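Local structure of glutaredoxin (Populus tremula x Populus tremuloides, 2E7P) at residues V24-Y29 against V49-E54. The protein ligates a [2Fe-2S] cluster together with glutathione and probably reduces low-molecular-weight and protein disulfides as a glutathione-dependent oxidoreductase. Sequence-based numbering, arbitrary orientation.
Sequences VFSKTY and VVELDE. With GSH (glutathione), chain H.
Phe25 and Val50 sit side by side on neighbouring parallel strands, the two that the helix 31-42 joins into the first beta-alpha-beta unit of the thioredoxin fold. The packed end is here. Beta-branched valine suits an extended strand, and Val50 sets CB 3.7 Å from CD1 of Phe25; Leu52 CD2 reaches the same ring atom, while Leu16, Ala17 and Leu65 pack against the Phe25 side chain from two helices. Backbone bonds tie the strands, ending with Leu52 N to Ser26 O (2.7 Å, nearly straight at 166°).

On the other sheet face the contact turns polar. Ser26, small enough to lie beneath helix 31-42, gives its hydroxyl to Glu51 OE1 at 2.7 Å, from above the carboxylate plane; a bend at chi2 (-79°) folds the glutamate back to receive it, and Lys37 pairs with OE2.

Past the strands the contact nears solvent, yet Thr28 and Asp53 still meet closely. Asp53's short carboxylate has two oxygens for one threonine: Thr28 N donates to OD1 (3.1 Å), and OG1 meets the syn lone pair of OD2 at 2.5 Å. An alanine in place of Asp53 would probably leave the Thr28 amide and hydroxyl without these acceptors and free the loop carrying Lys27 and Tyr29 to shift. On the loose, exposed side Glu54 reaches Arg35 of a neighbouring subunit.

This loop presents the glutathione site. Long and flexible, Lys27 runs past Asp53 CB, its own CB against one face of the Tyr29 ring. The glycine carboxylate of glutathione is shared: Tyr29 OH donates to O31 at 2.8 Å, and Lys27 NZ to O32 at 2.7 Å.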
ATOM      1  N   VAL C  24       0.491 -15.215   3.443  1.00 21.98           N
ATOM      2  CA  VAL C  24       0.902 -13.856   3.069  1.00 22.20           C
ATOM      3  C   VAL C  24       0.793 -12.940   4.289  1.00 21.76           C
ATOM      4  O   VAL C  24      -0.291 -12.597   4.703  1.00 21.87           O
ATOM      5  CB  VAL C  24       0.030 -13.292   1.911  1.00 21.30           C
ATOM      6  CG1 VAL C  24       0.484 -11.901   1.523  1.00 24.55           C
ATOM      7  CG2 VAL C  24       0.118 -14.196   0.666  1.00 21.21           C
ATOM      8  N   PHE C  25       1.920 -12.538   4.854  1.00 22.44           N
ATOM      9  CA  PHE C  25       1.932 -11.400   5.792  1.00 22.26           C
ATOM     10  C   PHE C  25       1.761 -10.079   5.026  1.00 21.85           C
ATOM     11  O   PHE C  25       2.453  -9.810   4.060  1.00 21.16           O
ATOM     12  CB  PHE C  25       3.196 -11.407   6.676  1.00 22.65           C
ATOM     13  CG  PHE C  25       3.335 -12.652   7.529  1.00 22.10           C
ATOM     14  CD1 PHE C  25       2.784 -12.713   8.802  1.00 22.74           C
ATOM     15  CD2 PHE C  25       4.042 -13.746   7.060  1.00 22.63           C
ATOM     16  CE1 PHE C  25       2.944 -13.833   9.605  1.00 21.68           C
ATOM     17  CE2 PHE C  25       4.178 -14.890   7.838  1.00 23.79           C
ATOM     18  CZ  PHE C  25       3.628 -14.923   9.122  1.00 24.13           C
ATOM     19  N   SER C  26       0.813  -9.269   5.482  1.00 21.98           N
ATOM     20  CA  SER C  26       0.229  -8.203   4.695  1.00 21.62           C
ATOM     21  C   SER C  26      -0.162  -7.013   5.600  1.00 22.54           C
ATOM     22  O   SER C  26      -0.121  -7.112   6.819  1.00 22.37           O
ATOM     23  CB  SER C  26      -1.007  -8.779   3.975  1.00 22.75           C
ATOM     24  OG  SER C  26      -1.716  -7.803   3.255  1.00 21.33           O
ATOM     25  N   LYS C  27      -0.459  -5.873   4.982  1.00 23.78           N
ATOM     26  CA  LYS C  27      -1.090  -4.734   5.626  1.00 23.69           C
ATOM     27  C   LYS C  27      -2.289  -4.417   4.727  1.00 23.76           C
ATOM     28  O   LYS C  27      -2.204  -4.534   3.488  1.00 21.89           O
ATOM     29  CB  LYS C  27      -0.159  -3.513   5.685  1.00 24.86           C
ATOM     30  CG  LYS C  27       1.085  -3.609   6.604  1.00 26.21           C
ATOM     31  CD  LYS C  27       0.786  -3.337   8.044  1.00 28.64           C
ATOM     32  CE  LYS C  27       2.017  -3.636   8.910  1.00 28.14           C
ATOM     33  NZ  LYS C  27       2.910  -2.438   9.142  1.00 29.73           N
ATOM     34  N   THR C  28      -3.411  -4.033   5.351  1.00 23.97           N
ATOM     35  CA  THR C  28      -4.687  -3.893   4.642  1.00 23.71           C
ATOM     36  C   THR C  28      -4.634  -2.727   3.661  1.00 23.43           C
ATOM     37  O   THR C  28      -5.309  -2.729   2.647  1.00 23.61           O
ATOM     38  CB  THR C  28      -5.846  -3.629   5.613  1.00 24.45           C
ATOM     39  OG1 THR C  28      -5.528  -2.472   6.406  1.00 23.50           O
ATOM     40  CG2 THR C  28      -6.102  -4.856   6.524  1.00 22.22           C
ATOM     41  N   TYR C  29      -3.808  -1.736   3.968  1.00 23.98           N
ATOM     42  CA  TYR C  29      -3.709  -0.546   3.141  1.00 24.86           C
ATOM     43  C   TYR C  29      -2.750  -0.657   1.937  1.00 25.37           C
ATOM     44  O   TYR C  29      -2.677   0.285   1.134  1.00 26.69           O
ATOM     45  CB  TYR C  29      -3.330   0.656   4.024  1.00 25.69           C
ATOM     46  CG  TYR C  29      -2.039   0.464   4.782  1.00 25.80           C
ATOM     47  CD1 TYR C  29      -0.796   0.593   4.129  1.00 25.50           C
ATOM     48  CD2 TYR C  29      -2.053   0.135   6.143  1.00 26.77           C
ATOM     49  CE1 TYR C  29       0.386   0.404   4.810  1.00 24.22           C
ATOM     50  CE2 TYR C  29      -0.861  -0.054   6.853  1.00 25.65           C
ATOM     51  CZ  TYR C  29       0.345   0.081   6.171  1.00 25.76           C
ATOM     52  OH  TYR C  29       1.498  -0.110   6.863  1.00 24.70           O
ATOM     53  N   VAL C  49      -4.103 -14.911   4.652  1.00 25.31           N
ATOM     54  CA  VAL C  49      -3.572 -13.577   4.766  1.00 25.30           C
ATOM     55  C   VAL C  49      -3.500 -13.227   6.251  1.00 25.46           C
ATOM     56  O   VAL C  49      -4.488 -13.358   6.985  1.00 25.84           O
ATOM     57  CB  VAL C  49      -4.438 -12.529   4.031  1.00 25.02           C
ATOM     58  CG1 VAL C  49      -3.802 -11.181   4.158  1.00 26.38           C
ATOM     59  CG2 VAL C  49      -4.573 -12.881   2.558  1.00 25.50           C
ATOM     60  N   VAL C  50      -2.325 -12.791   6.689  1.00 24.40           N
ATOM     61  CA  VAL C  50      -2.181 -12.287   8.049  1.00 23.71           C
ATOM     62  C   VAL C  50      -2.050 -10.803   7.915  1.00 23.29           C
ATOM     63  O   VAL C  50      -1.019 -10.334   7.533  1.00 22.41           O
ATOM     64  CB  VAL C  50      -0.915 -12.872   8.715  1.00 24.04           C
ATOM     65  CG1 VAL C  50      -0.750 -12.333  10.158  1.00 23.54           C
ATOM     66  CG2 VAL C  50      -0.961 -14.418   8.667  1.00 22.21           C
ATOM     67  N   GLU C  51      -3.105 -10.051   8.185  1.00 23.34           N
ATOM     68  CA  GLU C  51      -2.989  -8.607   8.109  1.00 24.04           C
ATOM     69  C   GLU C  51      -2.357  -8.096   9.391  1.00 24.83           C
ATOM     70  O   GLU C  51      -2.993  -8.069  10.436  1.00 24.70           O
ATOM     71  CB  GLU C  51      -4.355  -7.970   7.860  1.00 25.32           C
ATOM     72  CG  GLU C  51      -5.072  -8.531   6.623  1.00 24.29           C
ATOM     73  CD  GLU C  51      -4.561  -7.944   5.297  1.00 26.93           C
ATOM     74  OE1 GLU C  51      -3.491  -7.302   5.268  1.00 26.82           O
ATOM     75  OE2 GLU C  51      -5.220  -8.163   4.243  1.00 27.65           O
ATOM     76  N   LEU C  52      -1.095  -7.672   9.319  1.00 25.23           N
ATOM     77  CA  LEU C  52      -0.383  -7.326  10.543  1.00 26.72           C
ATOM     78  C   LEU C  52      -0.968  -6.100  11.258  1.00 27.34           C
ATOM     79  O   LEU C  52      -0.938  -6.036  12.478  1.00 28.28           O
ATOM     80  CB  LEU C  52       1.115  -7.161  10.279  1.00 26.37           C
ATOM     81  CG  LEU C  52       1.913  -8.408   9.839  1.00 27.16           C
ATOM     82  CD1 LEU C  52       3.253  -7.990   9.249  1.00 24.34           C
ATOM     83  CD2 LEU C  52       2.119  -9.446  10.958  1.00 25.07           C
ATOM     84  N   ASP C  53      -1.505  -5.145  10.506  1.00 28.11           N
ATOM     85  CA  ASP C  53      -2.096  -3.926  11.094  1.00 29.09           C
ATOM     86  C   ASP C  53      -3.441  -4.211  11.784  1.00 29.94           C
ATOM     87  O   ASP C  53      -4.045  -3.322  12.386  1.00 30.19           O
ATOM     88  CB  ASP C  53      -2.261  -2.808  10.025  1.00 29.25           C
ATOM     89  CG  ASP C  53      -3.065  -3.259   8.792  1.00 28.33           C
ATOM     90  OD1 ASP C  53      -3.028  -4.453   8.413  1.00 25.65           O
ATOM     91  OD2 ASP C  53      -3.753  -2.402   8.191  1.00 30.38           O
ATOM     92  N   GLU C  54      -3.935  -5.436  11.690  1.00 29.86           N
ATOM     93  CA  GLU C  54      -5.180  -5.728  12.392  1.00 30.88           C
ATOM     94  C   GLU C  54      -4.911  -6.552  13.650  1.00 31.45           C
ATOM     95  O   GLU C  54      -5.827  -6.986  14.314  1.00 32.60           O
ATOM     96  CB  GLU C  54      -6.184  -6.412  11.463  1.00 30.34           C
ATOM     97  CG  GLU C  54      -6.763  -5.465  10.416  1.00 30.00           C
ATOM     98  CD  GLU C  54      -7.809  -6.117   9.556  1.00 31.30           C
ATOM     99  OE1 GLU C  54      -7.767  -7.356   9.382  1.00 34.03           O
ATOM    100  OE2 GLU C  54      -8.689  -5.390   9.050  1.00 34.13           O
TER
HETATM  101  N1  GSH H1000      10.525  -4.694  -2.607  1.00 23.94           N
HETATM  102  CA1 GSH H1000       9.465  -4.957  -1.630  1.00 25.14           C
HETATM  103  C1  GSH H1000       8.528  -5.969  -2.225  1.00 24.57           C
HETATM  104  O11 GSH H1000       7.673  -6.588  -1.528  1.00 21.59           O
HETATM  105  O12 GSH H1000       8.665  -6.181  -3.451  1.00 26.44           O
HETATM  106  CB1 GSH H1000       8.783  -3.636  -1.239  1.00 24.39           C
HETATM  107  CG1 GSH H1000       7.746  -3.797  -0.104  1.00 22.08           C
HETATM  108  CD1 GSH H1000       7.419  -2.482   0.551  1.00 20.93           C
HETATM  109  OE1 GSH H1000       8.001  -1.450   0.253  1.00 19.52           O
HETATM  110  N2  GSH H1000       6.522  -2.522   1.530  1.00 21.28           N
HETATM  111  CA2 GSH H1000       6.150  -1.313   2.274  1.00 23.48           C
HETATM  112  C2  GSH H1000       6.230  -1.642   3.750  1.00 26.61           C
HETATM  113  O2  GSH H1000       6.122  -2.808   4.181  1.00 27.24           O
HETATM  114  CB2 GSH H1000       4.700  -0.879   1.885  1.00 23.13           C
HETATM  115  SG2 GSH H1000       4.075  -0.455   0.204  1.00 27.67           S
HETATM  116  N3  GSH H1000       6.424  -0.639   4.611  1.00 23.32           N
HETATM  117  CA3 GSH H1000       6.473  -0.867   6.028  1.00 25.36           C
HETATM  118  C3  GSH H1000       5.074  -1.268   6.483  1.00 30.17           C
HETATM  119  O31 GSH H1000       4.046  -0.878   5.877  1.00 29.42           O
HETATM  120  O32 GSH H1000       4.988  -1.984   7.490  1.00 33.73           O